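Local coordinates for protein methionine gamma-lyase (Trichomonas vaginalis, PDB 1PFF) that belongs to the Cys/Met metabolism family of pyridoxal-phosphate-dependent enzymes, with a mostly parallel beta sheet flanked by helices, and is modelled as an assembly of four subunits, at residues Asp38-Asp43 / Val63-Ile68; Pro82-Val87 / Lys113-Ile118; Lys145-His150 / Trp187-Gly192. All blocks are in the same frame, centred on the assembly; numbering follows the deposited sequence.

Contact 1 of 3, residues Asp38-Asp43 / Val63-Ile68; sequences DHLISD and VEVDFI. With EDO (1,2-ethanediol), chain O; EDO (1,2-ethanediol), chain C.
H39 and D66 meet across two neighbouring parallel strands through a bond from NE2 of H39 to OD2 of D66 (2.7 Å). The carboxylate is met on its anti side, with NE2 28° out of its plane, and that plane stands 77° to the imidazole. With CG anti to its backbone N (chi1 175°), the histidine lays its ring along the sheet toward the second strand, which lets NE2 reach past E64; CD2 of H39 lies 3.9 Å from CB of E64. Further along this face, CG2 of I41 touches CD1 of I68 at 3.6 Å, branched chains that suit a beta conformation. The opposite face is mainly apolar, unlike the histidine-carboxylate side: CD2 of L40 lies beside CG1 of V65 (4.1 Å), and CB of S42 lies 3.9 Å from CD2 of F67. S42 is small enough for the phenyl ring to lie against it, CG1 of V65 lies over one face of that ring, and the serine OG donates to the carbonyl O of the next residue, D43.

Beneath the side chains, 39-43 and 64-68 pair in register. Backbone bonds alternate from one strand to the other, including S42 N to D66 O at 2.9 Å and I68 N to S42 O at 2.9 Å. Together with helix 48-60 they form a beta-alpha-beta unit, and F54 and L58 of that helix pack on the face of L40, S42 and F67.

Outside the pair, T84 holds ND1 of H39, so both ring nitrogens are engaged and the ring's rotation is fixed. K81 pairs with E64, K98 with D43, and K35 and R85 with D38. A 1,2-ethanediol accepts the amide N-H of V65, which points away from 39-43. NE2 carries the proton given to D66, whose carboxylate would probably polarise the ring.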
loop_
_atom_site.group_PDB
_atom_site.type_symbol
_atom_site.label_atom_id
_atom_site.label_comp_id
_atom_site.label_asym_id
_atom_site.label_seq_id
_atom_site.Cartn_x
_atom_site.Cartn_y
_atom_site.Cartn_z
ATOM N N ASP A 38 -8.022 -41.584 -6.026
ATOM C CA ASP A 38 -9.140 -41.101 -5.203
ATOM C C ASP A 38 -10.351 -40.745 -6.071
ATOM O O ASP A 38 -10.254 -40.710 -7.297
ATOM C CB ASP A 38 -8.735 -39.858 -4.399
ATOM C CG ASP A 38 -7.867 -40.180 -3.202
ATOM O OD1 ASP A 38 -7.705 -41.374 -2.845
ATOM O OD2 ASP A 38 -7.307 -39.284 -2.544
ATOM N N HIS A 39 -11.476 -40.465 -5.413
ATOM C CA HIS A 39 -12.730 -40.115 -6.081
ATOM C C HIS A 39 -13.309 -38.846 -5.446
ATOM O O HIS A 39 -13.263 -38.673 -4.235
ATOM C CB HIS A 39 -13.708 -41.300 -5.993
ATOM C CG HIS A 39 -15.083 -41.024 -6.532
ATOM N ND1 HIS A 39 -16.222 -41.185 -5.766
ATOM C CD2 HIS A 39 -15.508 -40.638 -7.760
ATOM C CE1 HIS A 39 -17.286 -40.889 -6.496
ATOM N NE2 HIS A 39 -16.881 -40.557 -7.710
ATOM N N LEU A 40 -13.837 -37.958 -6.282
ATOM C CA LEU A 40 -14.461 -36.725 -5.817
ATOM C C LEU A 40 -15.859 -36.623 -6.409
ATOM O O LEU A 40 -16.060 -36.885 -7.596
ATOM C CB LEU A 40 -13.628 -35.488 -6.224
ATOM C CG LEU A 40 -14.181 -34.113 -5.806
ATOM C CD1 LEU A 40 -13.046 -33.124 -5.467
ATOM C CD2 LEU A 40 -15.060 -33.529 -6.914
ATOM N N ILE A 41 -16.827 -36.264 -5.574
ATOM C CA ILE A 41 -18.179 -36.005 -6.053
ATOM C C ILE A 41 -18.395 -34.512 -5.982
ATOM O O ILE A 41 -18.189 -33.907 -4.927
ATOM C CB ILE A 41 -19.234 -36.726 -5.190
ATOM C CG1 ILE A 41 -18.940 -38.228 -5.128
ATOM C CG2 ILE A 41 -20.648 -36.454 -5.742
ATOM C CD1 ILE A 41 -19.627 -38.943 -3.995
ATOM N N SER A 42 -18.806 -33.926 -7.098
ATOM C CA SER A 42 -19.081 -32.497 -7.164
ATOM C C SER A 42 -20.500 -32.270 -7.656
ATOM O O SER A 42 -21.054 -33.091 -8.393
ATOM C CB SER A 42 -18.097 -31.807 -8.112
ATOM O OG SER A 42 -18.416 -30.426 -8.271
ATOM N N ASP A 43 -21.095 -31.163 -7.223
ATOM C CA ASP A 43 -22.347 -30.721 -7.800
ATOM C C ASP A 43 -22.119 -30.315 -9.260
ATOM O O ASP A 43 -21.009 -29.947 -9.650
ATOM C CB ASP A 43 -22.955 -29.567 -7.003
ATOM C CG ASP A 43 -24.336 -29.183 -7.505
ATOM O OD1 ASP A 43 -24.506 -28.013 -7.911
ATOM O OD2 ASP A 43 -25.301 -29.984 -7.542
ATOM N N VAL A 63 -7.562 -38.760 -10.665
ATOM C CA VAL A 63 -8.700 -38.633 -9.752
ATOM C C VAL A 63 -9.977 -38.885 -10.553
ATOM O O VAL A 63 -10.165 -38.311 -11.623
ATOM C CB VAL A 63 -8.769 -37.225 -9.097
ATOM C CG1 VAL A 63 -10.006 -37.088 -8.196
ATOM C CG2 VAL A 63 -7.495 -36.920 -8.296
ATOM N N GLU A 64 -10.840 -39.756 -10.044
ATOM C CA GLU A 64 -12.147 -39.975 -10.654
ATOM C C GLU A 64 -13.087 -38.909 -10.122
ATOM O O GLU A 64 -13.067 -38.607 -8.926
ATOM C CB GLU A 64 -12.671 -41.381 -10.326
ATOM C CG GLU A 64 -11.603 -42.455 -10.490
ATOM C CD GLU A 64 -12.057 -43.847 -10.088
ATOM O OE1 GLU A 64 -13.001 -43.982 -9.279
ATOM O OE2 GLU A 64 -11.446 -44.811 -10.587
ATOM N N VAL A 65 -13.887 -38.323 -11.010
ATOM C CA VAL A 65 -14.799 -37.244 -10.624
ATOM C C VAL A 65 -16.186 -37.552 -11.188
ATOM O O VAL A 65 -16.331 -37.865 -12.369
ATOM C CB VAL A 65 -14.313 -35.864 -11.167
ATOM C CG1 VAL A 65 -15.298 -34.736 -10.797
ATOM C CG2 VAL A 65 -12.914 -35.551 -10.664
ATOM N N ASP A 66 -17.196 -37.482 -10.337
ATOM C CA ASP A 66 -18.570 -37.489 -10.811
ATOM C C ASP A 66 -19.164 -36.101 -10.615
ATOM O O ASP A 66 -19.033 -35.532 -9.534
ATOM C CB ASP A 66 -19.387 -38.503 -10.019
ATOM C CG ASP A 66 -19.145 -39.928 -10.476
ATOM O OD1 ASP A 66 -19.387 -40.229 -11.663
ATOM O OD2 ASP A 66 -18.719 -40.813 -9.720
ATOM N N PHE A 67 -19.802 -35.553 -11.649
ATOM C CA PHE A 67 -20.628 -34.347 -11.483
ATOM C C PHE A 67 -22.090 -34.760 -11.387
ATOM O O PHE A 67 -22.619 -35.411 -12.294
ATOM C CB PHE A 67 -20.459 -33.367 -12.650
ATOM C CG PHE A 67 -19.072 -32.825 -12.795
ATOM C CD1 PHE A 67 -18.190 -33.385 -13.722
ATOM C CD2 PHE A 67 -18.639 -31.756 -12.006
ATOM C CE1 PHE A 67 -16.890 -32.882 -13.866
ATOM C CE2 PHE A 67 -17.335 -31.243 -12.147
ATOM C CZ PHE A 67 -16.468 -31.811 -13.085
ATOM N N ILE A 68 -22.739 -34.402 -10.283
ATOM C CA ILE A 68 -24.116 -34.841 -10.039
ATOM C C ILE A 68 -25.000 -33.678 -9.582
ATOM O O ILE A 68 -24.503 -32.661 -9.078
ATOM C CB ILE A 68 -24.144 -35.979 -8.981
ATOM C CG1 ILE A 68 -23.845 -35.416 -7.577
ATOM C CG2 ILE A 68 -23.142 -37.106 -9.354
ATOM C CD1 ILE A 68 -24.188 -36.366 -6.443
HETATM C C1 EDO O . -14.978 -41.045 -14.623
HETATM O O1 EDO O . -15.963 -41.092 -13.596
HETATM C C2 EDO O . -13.627 -40.604 -14.051
HETATM O O2 EDO O . -13.602 -39.198 -13.899
HETATM C C1 EDO C . -8.227 -47.592 -8.052
HETATM O O1 EDO C . -8.692 -46.473 -7.306
HETATM C C2 EDO C . -9.130 -47.848 -9.255
HETATM O O2 EDO C . -10.460 -47.431 -8.970
#

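Contact 2 of 3, residues Pro82-Val87 / Lys113-Ile118; sequences PNTRIV and KDILVI
R85 and L116 begin the pairing of two parallel strands, 84-90 and 116-120, which helix 102-109 joins into a beta-alpha-beta unit in the main sheet of this PLP-dependent fold. Backbone hydrogen bonds set the register. L116 N donates to R85 O, then V87 N donates to L116 O, and I118 N donates to V87 O at 2.8 Å. Each bond steps to the other strand, as parallel pairing requires, and segments 84-87 and 116-118 run 23° apart.

Apolar contacts follow on both faces. On the side of I86 and L116, CG2 of I86 meets CD1 of I118 at 3.8 Å; the I118 chain slants back over the gap between the strands to make the touch. On the other side, with CG1 of V87 anti to the backbone N (chi1 169°), CG2 is left anti to the carbonyl carbon and comes 3.7 Å from CG2 of I115. CD1 of I115 also reaches CG2 of T84, at 4.1 Å. Beta-branched residues suit these places because branching at CB favours the extended backbone and puts methyls close to the neighbouring strand. V87 and V117 both also pack on A109 of helix 102-109, whose small side chain lets the helix come close, while I86 packs on L40 of the adjoining strand.

Polar contacts gather at the outer end, where the chains draw apart and water takes the place of direct bonds. One water donates to both T84 O and K113 O. A second joins R85 O to D114 O, so the R85 carbonyl accepts from this water as well as from L116 N. The guanidinium of R85 is drawn in by a third: in its plane, NH1 of R85 donates to a water 2.6 Å away, and that water donates to D114 O, 2.8 Å off.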
loop_
_atom_site.group_PDB
_atom_site.type_symbol
_atom_site.label_atom_id
_atom_site.label_comp_id
_atom_site.label_asym_id
_atom_site.label_seq_id
_atom_site.Cartn_x
_atom_site.Cartn_y
_atom_site.Cartn_z
ATOM N N PRO A 82 -15.727 -46.800 -2.677
ATOM C CA PRO A 82 -14.708 -47.103 -1.662
ATOM C C PRO A 82 -13.613 -46.041 -1.599
ATOM O O PRO A 82 -13.056 -45.794 -0.527
ATOM C CB PRO A 82 -14.126 -48.438 -2.144
ATOM C CG PRO A 82 -15.284 -49.085 -2.877
ATOM C CD PRO A 82 -15.912 -47.923 -3.617
ATOM N N ASN A 83 -13.327 -45.416 -2.738
ATOM C CA ASN A 83 -12.267 -44.423 -2.823
ATOM C C ASN A 83 -12.729 -42.951 -2.767
ATOM O O ASN A 83 -11.939 -42.044 -3.041
ATOM C CB ASN A 83 -11.408 -44.696 -4.059
ATOM C CG ASN A 83 -12.191 -44.601 -5.366
ATOM O OD1 ASN A 83 -13.385 -44.922 -5.429
ATOM N ND2 ASN A 83 -11.506 -44.180 -6.427
ATOM N N THR A 84 -13.989 -42.714 -2.407
ATOM C CA THR A 84 -14.485 -41.334 -2.298
ATOM C C THR A 84 -13.794 -40.603 -1.147
ATOM O O THR A 84 -13.723 -41.115 -0.025
ATOM C CB THR A 84 -16.017 -41.302 -2.117
ATOM O OG1 THR A 84 -16.643 -41.925 -3.245
ATOM C CG2 THR A 84 -16.540 -39.852 -2.170
ATOM N N ARG A 85 -13.254 -39.420 -1.437
ATOM C CA ARG A 85 -12.560 -38.645 -0.410
ATOM C C ARG A 85 -13.199 -37.291 -0.140
ATOM O O ARG A 85 -13.040 -36.749 0.951
ATOM C CB ARG A 85 -11.084 -38.438 -0.759
ATOM C CG ARG A 85 -10.326 -39.720 -0.994
ATOM C CD ARG A 85 -10.009 -40.547 0.225
ATOM N NE ARG A 85 -9.435 -41.824 -0.217
ATOM C CZ ARG A 85 -9.492 -42.973 0.444
ATOM N NH1 ARG A 85 -10.095 -43.053 1.621
ATOM N NH2 ARG A 85 -8.923 -44.058 -0.083
ATOM N N ILE A 86 -13.901 -36.751 -1.131
ATOM C CA ILE A 86 -14.433 -35.392 -1.049
ATOM C C ILE A 86 -15.808 -35.285 -1.695
ATOM O O ILE A 86 -16.032 -35.821 -2.787
ATOM C CB ILE A 86 -13.469 -34.361 -1.729
ATOM C CG1 ILE A 86 -12.163 -34.205 -0.921
ATOM C CG2 ILE A 86 -14.176 -33.004 -1.884
ATOM C CD1 ILE A 86 -11.078 -33.335 -1.604
ATOM N N VAL A 87 -16.699 -34.567 -1.013
ATOM C CA VAL A 87 -17.977 -34.111 -1.572
ATOM C C VAL A 87 -17.924 -32.581 -1.623
ATOM O O VAL A 87 -17.699 -31.935 -0.595
ATOM C CB VAL A 87 -19.166 -34.597 -0.702
ATOM C CG1 VAL A 87 -20.490 -33.912 -1.097
ATOM C CG2 VAL A 87 -19.301 -36.129 -0.790
ATOM N N LYS A 113 -17.337 -43.315 6.130
ATOM C CA LYS A 113 -16.389 -42.619 6.978
ATOM C C LYS A 113 -15.382 -41.830 6.160
ATOM O O LYS A 113 -15.091 -42.168 5.009
ATOM C CB LYS A 113 -15.626 -43.619 7.845
ATOM C CG LYS A 113 -16.408 -44.179 9.014
ATOM C CD LYS A 113 -15.522 -45.128 9.792
ATOM C CE LYS A 113 -15.810 -45.056 11.281
ATOM N NZ LYS A 113 -15.120 -46.157 11.998
ATOM N N ASP A 114 -14.828 -40.804 6.796
ATOM C CA ASP A 114 -13.664 -40.073 6.293
ATOM C C ASP A 114 -13.857 -39.407 4.938
ATOM O O ASP A 114 -12.972 -39.430 4.076
ATOM C CB ASP A 114 -12.440 -40.982 6.268
ATOM C CG ASP A 114 -12.167 -41.618 7.614
ATOM O OD1 ASP A 114 -12.374 -40.947 8.656
ATOM O OD2 ASP A 114 -11.763 -42.791 7.725
ATOM N N ILE A 115 -15.023 -38.816 4.748
ATOM C CA ILE A 115 -15.226 -37.987 3.584
ATOM C C ILE A 115 -15.166 -36.532 4.049
ATOM O O ILE A 115 -15.727 -36.189 5.094
ATOM C CB ILE A 115 -16.568 -38.364 2.893
ATOM C CG1 ILE A 115 -16.467 -39.794 2.342
ATOM C CG2 ILE A 115 -16.912 -37.369 1.778
ATOM C CD1 ILE A 115 -17.722 -40.332 1.758
ATOM N N LEU A 116 -14.434 -35.701 3.312
ATOM C CA LEU A 116 -14.427 -34.268 3.559
ATOM C C LEU A 116 -15.513 -33.611 2.720
ATOM O O LEU A 116 -15.510 -33.695 1.478
ATOM C CB LEU A 116 -13.059 -33.648 3.239
ATOM C CG LEU A 116 -11.916 -34.008 4.193
ATOM C CD1 LEU A 116 -10.576 -33.721 3.537
ATOM C CD2 LEU A 116 -12.035 -33.276 5.533
ATOM N N VAL A 117 -16.446 -32.977 3.411
ATOM C CA VAL A 117 -17.476 -32.190 2.759
ATOM C C VAL A 117 -16.963 -30.765 2.711
ATOM O O VAL A 117 -16.622 -30.184 3.748
ATOM C CB VAL A 117 -18.816 -32.247 3.506
ATOM C CG1 VAL A 117 -19.910 -31.471 2.737
ATOM C CG2 VAL A 117 -19.235 -33.714 3.744
ATOM N N ILE A 118 -16.906 -30.214 1.503
ATOM C CA ILE A 118 -16.361 -28.878 1.269
ATOM C C ILE A 118 -17.416 -28.022 0.577
ATOM O O ILE A 118 -17.979 -28.426 -0.441
ATOM C CB ILE A 118 -15.066 -28.957 0.398
ATOM C CG1 ILE A 118 -14.013 -29.877 1.049
ATOM C CG2 ILE A 118 -14.468 -27.565 0.179
ATOM C CD1 ILE A 118 -12.800 -30.138 0.166
HETATM O O HOH W 1 -14.768 -42.879 2.108
HETATM O O HOH W 2 -11.092 -37.645 2.926
HETATM O O HOH W 3 -11.013 -41.188 3.214
#

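Contact 3 of 3, residues Lys145-His150 / Trp187-Gly192; sequences KYINGH and WLITRG
I147 and N148 lie against I189, bringing the loop that follows strand 138-142 onto the long helix 183-216 of the PLP-dependent fold. The side chains of the two isoleucines run aslant to each other, and what meets is the methyl that each holds anti to its backbone N: CG2 of I147 lies 3.6 Å from CG2 of I189. The longer arm of I189 folds round (chi2 -61°) to bring CD1 against the asparagine. There the two side chains cross at about a right angle, with CD1 of I189 3.4 Å from CB of N148. I7 and L3 of helix 2-11 pack on I147 and I189, continuing the apolar layer.

Where the chains come together at G192, glycine suits the place: with no side chain, its backbone lies close to the loop, and I147 O is 3.4 Å from G192 C. R199, further along the same helix, donates to both I147 O and G192 O. R191 carries the helix outward to another subunit, its NH2 bonding H150 O of the third subunit. Polar groups beside the isoleucine are bridged by a single water, which accepts from G149 N and donates to N148 OD1 (3.0 Å) and to L188 O (3.1 Å).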
loop_
_atom_site.group_PDB
_atom_site.type_symbol
_atom_site.label_atom_id
_atom_site.label_comp_id
_atom_site.label_asym_id
_atom_site.label_seq_id
_atom_site.Cartn_x
_atom_site.Cartn_y
_atom_site.Cartn_z
ATOM N N LYS A 145 -15.978 -11.031 -3.481
ATOM C CA LYS A 145 -17.390 -10.685 -3.632
ATOM C C LYS A 145 -17.994 -9.889 -2.467
ATOM O O LYS A 145 -18.610 -8.840 -2.686
ATOM C CB LYS A 145 -18.229 -11.933 -3.931
ATOM C CG LYS A 145 -17.559 -12.923 -4.880
ATOM C CD LYS A 145 -18.069 -12.784 -6.293
ATOM C CE LYS A 145 -17.014 -13.229 -7.300
ATOM N NZ LYS A 145 -16.557 -12.101 -8.168
ATOM N N TYR A 146 -17.818 -10.373 -1.241
ATOM C CA TYR A 146 -18.487 -9.759 -0.094
ATOM C C TYR A 146 -17.579 -9.378 1.069
ATOM O O TYR A 146 -17.802 -8.356 1.718
ATOM C CB TYR A 146 -19.647 -10.637 0.387
ATOM C CG TYR A 146 -20.709 -10.814 -0.670
ATOM C CD1 TYR A 146 -20.729 -11.949 -1.487
ATOM C CD2 TYR A 146 -21.675 -9.824 -0.886
ATOM C CE1 TYR A 146 -21.698 -12.108 -2.483
ATOM C CE2 TYR A 146 -22.641 -9.970 -1.871
ATOM C CZ TYR A 146 -22.653 -11.112 -2.666
ATOM O OH TYR A 146 -23.618 -11.250 -3.640
ATOM N N ILE A 147 -16.566 -10.190 1.341
ATOM C CA ILE A 147 -15.730 -9.939 2.508
ATOM C C ILE A 147 -14.932 -8.640 2.322
ATOM O O ILE A 147 -14.918 -7.794 3.222
ATOM C CB ILE A 147 -14.871 -11.186 2.882
ATOM C CG1 ILE A 147 -15.805 -12.340 3.283
ATOM C CG2 ILE A 147 -13.948 -10.881 4.049
ATOM C CD1 ILE A 147 -15.180 -13.707 3.252
ATOM N N ASN A 148 -14.324 -8.471 1.145
ATOM C CA ASN A 148 -13.694 -7.202 0.766
ATOM C C ASN A 148 -14.730 -6.105 0.525
ATOM O O ASN A 148 -15.788 -6.357 -0.048
ATOM C CB ASN A 148 -12.842 -7.362 -0.497
ATOM C CG ASN A 148 -12.053 -6.098 -0.836
ATOM O OD1 ASN A 148 -11.380 -5.528 0.019
ATOM N ND2 ASN A 148 -12.145 -5.654 -2.082
ATOM N N GLY A 149 -14.410 -4.882 0.942
ATOM C CA GLY A 149 -15.339 -3.771 0.823
ATOM C C GLY A 149 -15.433 -3.109 -0.542
ATOM O O GLY A 149 -16.183 -2.144 -0.700
ATOM N N HIS A 150 -14.689 -3.629 -1.521
ATOM C CA HIS A 150 -14.581 -3.028 -2.857
ATOM C C HIS A 150 -14.431 -4.146 -3.910
ATOM O O HIS A 150 -14.699 -5.310 -3.617
ATOM C CB HIS A 150 -13.395 -2.043 -2.880
ATOM C CG HIS A 150 -13.368 -1.130 -4.072
ATOM N ND1 HIS A 150 -14.278 -0.091 -4.245
ATOM C CD2 HIS A 150 -12.530 -1.096 -5.146
ATOM C CE1 HIS A 150 -14.006 0.538 -5.376
ATOM N NE2 HIS A 150 -12.950 -0.053 -5.942
ATOM N N TRP A 187 -4.685 -6.962 4.552
ATOM C CA TRP A 187 -4.986 -5.825 5.415
ATOM C C TRP A 187 -6.321 -5.192 5.016
ATOM O O TRP A 187 -7.187 -4.972 5.869
ATOM C CB TRP A 187 -3.832 -4.816 5.377
ATOM C CG TRP A 187 -4.173 -3.479 5.932
ATOM C CD1 TRP A 187 -4.498 -3.181 7.225
ATOM C CD2 TRP A 187 -4.238 -2.251 5.207
ATOM N NE1 TRP A 187 -4.759 -1.837 7.347
ATOM C CE2 TRP A 187 -4.606 -1.241 6.123
ATOM C CE3 TRP A 187 -4.018 -1.895 3.866
ATOM C CZ2 TRP A 187 -4.759 0.098 5.748
ATOM C CZ3 TRP A 187 -4.169 -0.561 3.490
ATOM C CH2 TRP A 187 -4.537 0.419 4.432
ATOM N N LEU A 188 -6.488 -4.938 3.718
ATOM C CA LEU A 188 -7.739 -4.423 3.156
ATOM C C LEU A 188 -8.939 -5.322 3.437
ATOM O O LEU A 188 -10.029 -4.828 3.739
ATOM C CB LEU A 188 -7.605 -4.199 1.642
ATOM C CG LEU A 188 -6.836 -2.957 1.177
ATOM C CD1 LEU A 188 -6.748 -2.891 -0.350
ATOM C CD2 LEU A 188 -7.456 -1.676 1.747
ATOM N N ILE A 189 -8.740 -6.637 3.337
ATOM C CA ILE A 189 -9.810 -7.590 3.637
ATOM C C ILE A 189 -10.189 -7.508 5.112
ATOM O O ILE A 189 -11.379 -7.513 5.448
ATOM C CB ILE A 189 -9.401 -9.043 3.264
ATOM C CG1 ILE A 189 -9.011 -9.154 1.785
ATOM C CG2 ILE A 189 -10.524 -10.027 3.588
ATOM C CD1 ILE A 189 -10.102 -8.793 0.821
ATOM N N THR A 190 -9.172 -7.437 5.977
ATOM C CA THR A 190 -9.364 -7.297 7.423
ATOM C C THR A 190 -10.220 -6.069 7.753
ATOM O O THR A 190 -11.085 -6.132 8.617
ATOM C CB THR A 190 -7.995 -7.228 8.162
ATOM O OG1 THR A 190 -7.333 -8.495 8.064
ATOM C CG2 THR A 190 -8.180 -7.055 9.672
ATOM N N ARG A 191 -9.970 -4.965 7.054
ATOM C CA ARG A 191 -10.753 -3.739 7.225
ATOM C C ARG A 191 -12.171 -3.925 6.680
ATOM O O ARG A 191 -13.143 -3.408 7.250
ATOM C CB ARG A 191 -10.066 -2.561 6.539
ATOM C CG ARG A 191 -8.703 -2.172 7.139
ATOM C CD ARG A 191 -8.664 -2.088 8.672
ATOM N NE ARG A 191 -9.301 -0.870 9.184
ATOM C CZ ARG A 191 -9.278 -0.476 10.458
ATOM N NH1 ARG A 191 -8.645 -1.191 11.381
ATOM N NH2 ARG A 191 -9.893 0.640 10.814
ATOM N N GLY A 192 -12.274 -4.672 5.584
ATOM C CA GLY A 192 -13.548 -5.061 5.012
ATOM C C GLY A 192 -14.488 -5.771 5.966
ATOM O O GLY A 192 -15.693 -5.587 5.861
HETATM O O HOH W 4 -12.043 -3.367 1.948
#

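Contacts 1 and 2 are neighbouring parts of one sheet: strand 39-43 lies beside strand 84-90, and the centres of contacts 1 and 2 are 10 Å apart. Each closes a beta-alpha-beta unit with regular backbone bonds. Contact 1 lies at the sheet's outermost strand within the chain and adds charged and polar pairs. Contact 2 lies further from the sheet's edge, with a hydrophobic core at its strands and water-bridged loop ends. Contact 3 has its centre about 32 Å from each of the others. Also buried, it joins a loop to a helix with no direct hydrogen bond between them, and it alone lies against the third subunit; contact 1 meets a neighbouring copy only at V63.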